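Hydroxyethylthiazole kinase (PDB 3HPD) probably phosphorylates the hydroxyl group of 4-methyl-5-beta-hydroxyethylthiazole with ATP and magnesium, a step on the way to thiamine diphosphate. Local coordinates at residues A[35-40]-A[201-206]; A[89-94]-A[108-113]; A[168-171]-A[176-179]. All coordinates share one frame; numbering follows the deposited sequence.

Contact 1: A[35-40]-A[201-206]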
loop_
_atom_site.group_PDB
_atom_site.type_symbol
_atom_site.label_atom_id
_atom_site.label_comp_id
_atom_site.label_asym_id
_atom_site.label_seq_id
_atom_site.Cartn_x
_atom_site.Cartn_y
_atom_site.Cartn_z
ATOM N N LEU A 35 9.757 -3.716 -10.540
ATOM C CA LEU A 35 9.583 -3.096 -11.856
ATOM C C LEU A 35 10.726 -2.129 -12.176
ATOM O O LEU A 35 11.216 -2.090 -13.302
ATOM C CB LEU A 35 8.244 -2.352 -11.932
ATOM C CG LEU A 35 6.979 -3.212 -12.030
ATOM C CD1 LEU A 35 5.756 -2.310 -11.920
ATOM C CD2 LEU A 35 6.959 -3.986 -13.344
ATOM N N ALA A 36 11.152 -1.351 -11.187
ATOM C CA ALA A 36 12.239 -0.399 -11.400
ATOM C C ALA A 36 13.532 -1.124 -11.765
ATOM O O ALA A 36 14.281 -0.670 -12.632
ATOM C CB ALA A 36 12.450 0.452 -10.144
ATOM N N LEU A 37 13.793 -2.250 -11.104
ATOM C CA LEU A 37 15.007 -3.023 -11.368
ATOM C C LEU A 37 15.008 -3.612 -12.778
ATOM O O LEU A 37 16.060 -3.735 -13.409
ATOM C CB LEU A 37 15.149 -4.166 -10.357
ATOM C CG LEU A 37 16.406 -5.032 -10.517
ATOM C CD1 LEU A 37 17.617 -4.265 -10.007
ATOM C CD2 LEU A 37 16.245 -6.335 -9.750
ATOM N N GLY A 38 13.827 -3.987 -13.261
ATOM C CA GLY A 38 13.728 -4.567 -14.591
ATOM C C GLY A 38 13.032 -5.916 -14.608
ATOM O O GLY A 38 13.009 -6.595 -15.634
ATOM N N ALA A 39 12.470 -6.321 -13.474
ATOM C CA ALA A 39 11.764 -7.599 -13.396
ATOM C C ALA A 39 10.261 -7.329 -13.411
ATOM O O ALA A 39 9.838 -6.178 -13.497
ATOM C CB ALA A 39 12.153 -8.343 -12.121
ATOM N N SER A 40 9.462 -8.392 -13.344
ATOM C CA SER A 40 8.006 -8.261 -13.336
ATOM C C SER A 40 7.436 -8.932 -12.091
ATOM O O SER A 40 7.701 -10.104 -11.831
ATOM C CB SER A 40 7.396 -8.912 -14.581
ATOM O OG SER A 40 7.806 -8.244 -15.761
ATOM N N THR A 201 15.943 -10.001 -4.628
ATOM C CA THR A 201 16.707 -11.241 -4.629
ATOM C C THR A 201 15.948 -12.275 -5.458
ATOM O O THR A 201 16.551 -13.108 -6.134
ATOM C CB THR A 201 16.907 -11.771 -3.195
ATOM O OG1 THR A 201 17.722 -10.851 -2.460
ATOM C CG2 THR A 201 17.585 -13.138 -3.215
ATOM N N GLY A 202 14.621 -12.213 -5.402
ATOM C CA GLY A 202 13.812 -13.137 -6.177
ATOM C C GLY A 202 14.106 -12.996 -7.660
ATOM O O GLY A 202 14.136 -13.987 -8.395
ATOM N N ALA A 203 14.319 -11.761 -8.108
ATOM C CA ALA A 203 14.627 -11.512 -9.512
ATOM C C ALA A 203 16.023 -12.034 -9.857
ATOM O O ALA A 203 16.216 -12.676 -10.887
ATOM C CB ALA A 203 14.536 -10.017 -9.817
ATOM N N PHE A 204 16.994 -11.764 -8.990
ATOM C CA PHE A 204 18.360 -12.214 -9.230
ATOM C C PHE A 204 18.507 -13.729 -9.185
ATOM O O PHE A 204 19.235 -14.307 -9.990
ATOM C CB PHE A 204 19.312 -11.583 -8.210
ATOM C CG PHE A 204 19.677 -10.160 -8.522
ATOM C CD1 PHE A 204 20.621 -9.873 -9.505
ATOM C CD2 PHE A 204 19.074 -9.107 -7.841
ATOM C CE1 PHE A 204 20.959 -8.552 -9.809
ATOM C CE2 PHE A 204 19.401 -7.782 -8.136
ATOM C CZ PHE A 204 20.348 -7.504 -9.121
ATOM N N VAL A 205 17.813 -14.378 -8.256
ATOM C CA VAL A 205 17.930 -15.827 -8.132
ATOM C C VAL A 205 17.301 -16.560 -9.318
ATOM O O VAL A 205 17.562 -17.741 -9.544
ATOM C CB VAL A 205 17.322 -16.326 -6.788
ATOM C CG1 VAL A 205 15.813 -16.456 -6.889
ATOM C CG2 VAL A 205 17.970 -17.639 -6.391
ATOM N N ALA A 206 16.485 -15.849 -10.090
ATOM C CA ALA A 206 15.859 -16.443 -11.262
ATOM C C ALA A 206 16.879 -16.548 -12.399
ATOM O O ALA A 206 16.705 -17.343 -13.324
ATOM C CB ALA A 206 14.667 -15.595 -11.709
#

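Contact 2: A[89-94]-A[108-113]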
loop_
_atom_site.group_PDB
_atom_site.type_symbol
_atom_site.label_atom_id
_atom_site.label_comp_id
_atom_site.label_asym_id
_atom_site.label_seq_id
_atom_site.Cartn_x
_atom_site.Cartn_y
_atom_site.Cartn_z
ATOM N N ILE A 89 13.095 -20.327 -4.246
ATOM C CA ILE A 89 12.300 -19.681 -3.208
ATOM C C ILE A 89 13.140 -18.779 -2.309
ATOM O O ILE A 89 14.210 -19.175 -1.848
ATOM C CB ILE A 89 11.624 -20.733 -2.303
ATOM C CG1 ILE A 89 10.749 -21.661 -3.146
ATOM C CG2 ILE A 89 10.793 -20.041 -1.222
ATOM C CD1 ILE A 89 10.317 -22.905 -2.418
ATOM N N VAL A 90 12.645 -17.566 -2.068
ATOM C CA VAL A 90 13.310 -16.612 -1.185
ATOM C C VAL A 90 12.379 -16.394 0.004
ATOM O O VAL A 90 11.204 -16.066 -0.176
ATOM C CB VAL A 90 13.534 -15.240 -1.863
ATOM C CG1 VAL A 90 14.191 -14.280 -0.873
ATOM C CG2 VAL A 90 14.401 -15.398 -3.106
ATOM N N LEU A 91 12.891 -16.587 1.213
ATOM C CA LEU A 91 12.079 -16.392 2.408
ATOM C C LEU A 91 12.589 -15.241 3.261
ATOM O O LEU A 91 13.767 -15.185 3.592
ATOM C CB LEU A 91 12.066 -17.663 3.269
ATOM C CG LEU A 91 11.446 -17.502 4.663
ATOM C CD1 LEU A 91 9.945 -17.222 4.537
ATOM C CD2 LEU A 91 11.687 -18.762 5.485
ATOM N N ASP A 92 11.696 -14.317 3.601
ATOM C CA ASP A 92 12.052 -13.203 4.467
ATOM C C ASP A 92 11.199 -13.432 5.711
ATOM O O ASP A 92 9.998 -13.149 5.710
ATOM C CB ASP A 92 11.690 -11.860 3.833
ATOM C CG ASP A 92 12.284 -10.693 4.592
ATOM O OD1 ASP A 92 12.395 -10.796 5.834
ATOM O OD2 ASP A 92 12.631 -9.675 3.956
ATOM N N PRO A 93 11.812 -13.954 6.787
ATOM C CA PRO A 93 11.168 -14.262 8.069
ATOM C C PRO A 93 10.892 -13.041 8.933
ATOM O O PRO A 93 11.301 -12.995 10.096
ATOM C CB PRO A 93 12.173 -15.202 8.720
ATOM C CG PRO A 93 13.474 -14.546 8.346
ATOM C CD PRO A 93 13.267 -14.192 6.870
ATOM N N VAL A 94 10.191 -12.063 8.369
ATOM C CA VAL A 94 9.883 -10.833 9.089
ATOM C C VAL A 94 9.281 -11.070 10.469
ATOM O O VAL A 94 8.203 -11.646 10.601
ATOM C CB VAL A 94 8.913 -9.940 8.282
ATOM C CG1 VAL A 94 8.651 -8.639 9.033
ATOM C CG2 VAL A 94 9.497 -9.649 6.905
ATOM N N GLU A 108 8.923 -23.970 9.566
ATOM C CA GLU A 108 8.107 -24.914 8.815
ATOM C C GLU A 108 8.455 -24.821 7.328
ATOM O O GLU A 108 8.587 -25.833 6.635
ATOM C CB GLU A 108 6.629 -24.590 9.033
ATOM C CG GLU A 108 5.664 -25.634 8.524
ATOM C CD GLU A 108 4.223 -25.284 8.850
ATOM O OE1 GLU A 108 4.006 -24.414 9.725
ATOM O OE2 GLU A 108 3.310 -25.883 8.243
ATOM N N ILE A 109 8.605 -23.594 6.843
ATOM C CA ILE A 109 8.949 -23.356 5.448
ATOM C C ILE A 109 10.396 -23.784 5.195
ATOM O O ILE A 109 10.705 -24.411 4.177
ATOM C CB ILE A 109 8.761 -21.861 5.102
ATOM C CG1 ILE A 109 7.267 -21.519 5.139
ATOM C CG2 ILE A 109 9.373 -21.541 3.736
ATOM C CD1 ILE A 109 6.965 -20.042 5.008
ATOM N N LEU A 110 11.280 -23.452 6.132
ATOM C CA LEU A 110 12.688 -23.813 6.011
ATOM C C LEU A 110 12.879 -25.329 6.015
ATOM O O LEU A 110 13.788 -25.852 5.366
ATOM C CB LEU A 110 13.493 -23.182 7.151
ATOM C CG LEU A 110 13.769 -21.684 7.004
ATOM C CD1 LEU A 110 14.207 -21.085 8.330
ATOM C CD2 LEU A 110 14.831 -21.479 5.934
ATOM N N SER A 111 12.019 -26.033 6.745
ATOM C CA SER A 111 12.109 -27.486 6.824
ATOM C C SER A 111 11.835 -28.100 5.457
ATOM O O SER A 111 12.448 -29.094 5.077
ATOM C CB SER A 111 11.107 -28.031 7.842
ATOM O OG SER A 111 11.279 -29.426 8.012
ATOM N N ARG A 112 10.907 -27.504 4.718
ATOM C CA ARG A 112 10.583 -27.999 3.392
ATOM C C ARG A 112 11.686 -27.609 2.414
ATOM O O ARG A 112 11.943 -28.321 1.444
ATOM C CB ARG A 112 9.222 -27.462 2.959
ATOM C CG ARG A 112 8.094 -28.072 3.783
ATOM C CD ARG A 112 6.749 -27.454 3.485
ATOM N NE ARG A 112 5.663 -28.172 4.151
ATOM C CZ ARG A 112 5.517 -28.270 5.470
ATOM N NH1 ARG A 112 6.388 -27.696 6.291
ATOM N NH2 ARG A 112 4.488 -28.939 5.970
ATOM N N GLY A 113 12.346 -26.485 2.680
ATOM C CA GLY A 113 13.443 -26.059 1.831
ATOM C C GLY A 113 13.256 -24.796 1.017
ATOM O O GLY A 113 12.288 -24.662 0.267
#

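Contact 3: A[168-171]-A[176-179]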
loop_
_atom_site.group_PDB
_atom_site.type_symbol
_atom_site.label_atom_id
_atom_site.label_comp_id
_atom_site.label_asym_id
_atom_site.label_seq_id
_atom_site.Cartn_x
_atom_site.Cartn_y
_atom_site.Cartn_z
ATOM N N VAL A 168 26.738 -3.862 7.853
ATOM C CA VAL A 168 27.531 -4.651 6.924
ATOM C C VAL A 168 26.707 -5.922 6.752
ATOM O O VAL A 168 26.302 -6.534 7.742
ATOM C CB VAL A 168 28.918 -5.029 7.507
ATOM C CG1 VAL A 168 29.640 -5.978 6.556
ATOM C CG2 VAL A 168 29.753 -3.774 7.732
ATOM N N ASP A 169 26.422 -6.302 5.511
ATOM C CA ASP A 169 25.641 -7.513 5.272
ATOM C C ASP A 169 26.580 -8.679 5.027
ATOM O O ASP A 169 27.659 -8.504 4.463
ATOM C CB ASP A 169 24.748 -7.368 4.035
ATOM C CG ASP A 169 23.881 -6.135 4.075
ATOM O OD1 ASP A 169 22.996 -6.044 4.954
ATOM O OD2 ASP A 169 24.089 -5.255 3.217
ATOM N N TYR A 170 26.166 -9.867 5.455
ATOM C CA TYR A 170 26.948 -11.075 5.228
ATOM C C TYR A 170 26.056 -12.079 4.514
ATOM O O TYR A 170 24.891 -12.257 4.875
ATOM C CB TYR A 170 27.455 -11.657 6.550
ATOM C CG TYR A 170 28.611 -10.868 7.106
ATOM C CD1 TYR A 170 29.884 -10.982 6.550
ATOM C CD2 TYR A 170 28.418 -9.946 8.130
ATOM C CE1 TYR A 170 30.937 -10.192 7.001
ATOM C CE2 TYR A 170 29.458 -9.151 8.583
ATOM C CZ TYR A 170 30.714 -9.277 8.014
ATOM O OH TYR A 170 31.741 -8.474 8.445
ATOM N N VAL A 171 26.609 -12.715 3.490
ATOM C CA VAL A 171 25.879 -13.703 2.704
ATOM C C VAL A 171 26.762 -14.932 2.605
ATOM O O VAL A 171 27.946 -14.817 2.288
ATOM C CB VAL A 171 25.605 -13.185 1.277
ATOM C CG1 VAL A 171 24.580 -14.073 0.583
ATOM C CG2 VAL A 171 25.127 -11.746 1.332
ATOM N N ARG A 176 31.269 -20.493 0.948
ATOM C CA ARG A 176 31.811 -19.180 0.600
ATOM C C ARG A 176 30.994 -18.099 1.296
ATOM O O ARG A 176 29.807 -18.282 1.564
ATOM C CB ARG A 176 31.761 -18.941 -0.913
ATOM C CG ARG A 176 32.656 -19.841 -1.740
ATOM C CD ARG A 176 32.541 -19.504 -3.224
ATOM N NE ARG A 176 33.199 -18.246 -3.567
ATOM C CZ ARG A 176 33.124 -17.663 -4.761
ATOM N NH1 ARG A 176 32.412 -18.222 -5.729
ATOM N NH2 ARG A 176 33.770 -16.528 -4.993
ATOM N N THR A 177 31.630 -16.968 1.574
ATOM C CA THR A 177 30.949 -15.874 2.250
ATOM C C THR A 177 31.365 -14.530 1.674
ATOM O O THR A 177 32.532 -14.321 1.330
ATOM C CB THR A 177 31.258 -15.894 3.766
ATOM O OG1 THR A 177 30.798 -17.128 4.330
ATOM C CG2 THR A 177 30.564 -14.737 4.477
ATOM N N PHE A 178 30.397 -13.624 1.564
ATOM C CA PHE A 178 30.637 -12.284 1.047
ATOM C C PHE A 178 30.167 -11.248 2.057
ATOM O O PHE A 178 29.196 -11.470 2.782
ATOM C CB PHE A 178 29.879 -12.066 -0.265
ATOM C CG PHE A 178 30.503 -12.740 -1.448
ATOM C CD1 PHE A 178 31.504 -12.106 -2.179
ATOM C CD2 PHE A 178 30.091 -14.010 -1.837
ATOM C CE1 PHE A 178 32.087 -12.728 -3.280
ATOM C CE2 PHE A 178 30.668 -14.643 -2.937
ATOM C CZ PHE A 178 31.667 -13.999 -3.660
ATOM N N ALA A 179 30.865 -10.120 2.098
ATOM C CA ALA A 179 30.511 -9.022 2.984
ATOM C C ALA A 179 30.134 -7.845 2.094
ATOM O O ALA A 179 30.860 -7.515 1.157
ATOM C CB ALA A 179 31.692 -8.653 3.869
#

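Contact 1: A[35-40]-A[201-206]
The one flat side chain in this contact is the phenyl ring of F204, and L37 meets it obliquely, neither squarely over a face nor square on an edge. Methyl CD2 of L37 lies 3.8 Å from F204 CE2, and the same methyl reaches A203, with CD2 4.1 Å from A203 CB. One leucine branch therefore touches two successive residues of the 201-206 segment. The first torsion of L37 explains the reach: CG is anti to the backbone N (chi1 -179°), which carries the isobutyl group out from the end of its helix. F204 has CG beside its own backbone N instead (chi1 -79°), and although its CB does not point at the other segment, the ring swings back to meet L37.

A second touch is made by two methyls alone, A39 CB against A203 CB at 3.7 Å. The CA atoms of this pair are 6.2 Å apart, the shortest such spacing between the segments, so small side chains accompany the close backbone approach. The evidence is of purely apolar packing, with 141 Å² buried in total and all four touching residues buried.

What brings A39 here is the end of helix 27-37, a Schellman motif in which G38 takes a positive phi (126°) as the C-prime residue. A39 N bonds to L34 O, and G38 N makes a weak bond to L35 O at 3.2 Å. The chain then turns into strand 40-43, one of the two outermost strands of the sheet within this chain. Around the contact, L8 and V11 of helix 2-14 pack on L37, A7 and V11 of that helix on F204, and A213 and T220 of helix 210-231 also touch F204.

Contact 2: A[89-94]-A[108-113]
Strand 89-92, helix 100-112 and strand 116-120 form a beta-alpha-beta unit of this ribokinase-clan fold, and here the first strand packs against the last turn of its crossover helix. L91 makes most of the contact. Its CD2 methyl lies 3.9 Å from L110 CG and 4.0 Å from I109 CG2, while its other methyl, CD1, comes within 4.1 Å of I109 CD1. Both branches therefore rest on I109, and only CD2 reaches L110 as well. With CG anti to the backbone N (chi1 170°), the L91 side chain projects from the strand to the helix, where it runs at about a right angle to L110.

Two residues earlier, I89 points to the same side of the strand and sends CD1 to within 3.8 Å of G113 O, just beyond the helix. At the backbone angles of G113 (phi 113°) a CB would press on R112 O, which explains a glycine as the first residue after the helix; its N keeps a backbone bond to I109 O of 3.0 Å. G113 O also accepts a hydrogen bond from N83 ND2.

On the neighbouring strand 59-63, I62 touches I89, L91 and I109. Helix 69-85 adds A82 and N83 against I89 and T79 against I109; V90, on the reverse of the strand, packs on T201 of helix 193-205.

Contact 3: A[168-171]-A[176-179]
The Y170 ring and the A179 methyl rise from the same face of the sheet, and the ring meets the methyl obliquely, with Y170 CE1 3.6 Å from A179 CB. T177, also on this face, meets the ring differently: its CG2 stands at the ring's edge, near its plane, 4.3 Å from Y170 CD1. That methyl is anti to the T177 backbone N, while OG1 lies beside that N (chi1 -61°) and bonds to S172 OG. V171 and F178 project from the reverse face, where the F178 ring leads away from V171 and sets its CE2 above one face of the R176 guanidinium, offset toward the rim.

These side chains are set by a beta hairpin of strands 169-172 and 177-180, whose short axes run antiparallel at 164°. Y170 and A179 are a non-hydrogen-bonded pair. V171 and F178 are the hydrogen-bonded one: V171 N to F178 O is 3.0 Å and F178 N to V171 O is 2.8 Å, the latter almost straight at 163°. CA-H...O contacts flank them, including T177 CA to V171 O at 3.2 Å. D169, beside the predicted ATP-binding T165, turns OD1 to G166 N, and R176 pairs with E262 of strand 260-263.

Overall arrangement
The three contacts lie 19 to 20 Å apart, centre to centre, within one alpha/beta fold. Contact 1 joins segments 161 residues apart at their closest ends, and contacts 2 and 3 both fall inside the loop it closes, in series along the chain. Contact 2 uses a central parallel strand of the sheet, whereas contact 3 lies in its antiparallel part. Contacts 1 and 2 touch directly, G202 CA and V90 CG2 being 3.9 Å apart, so helix 193-205 joins the two. Contact 3 touches neither, though its strand 177-180 leads on in sequence to that helix. The predicted ATP-binding K118 lies about 7 Å from side chains of both L91 and D169, consistent with contacts 2 and 3 lying near the nucleotide site.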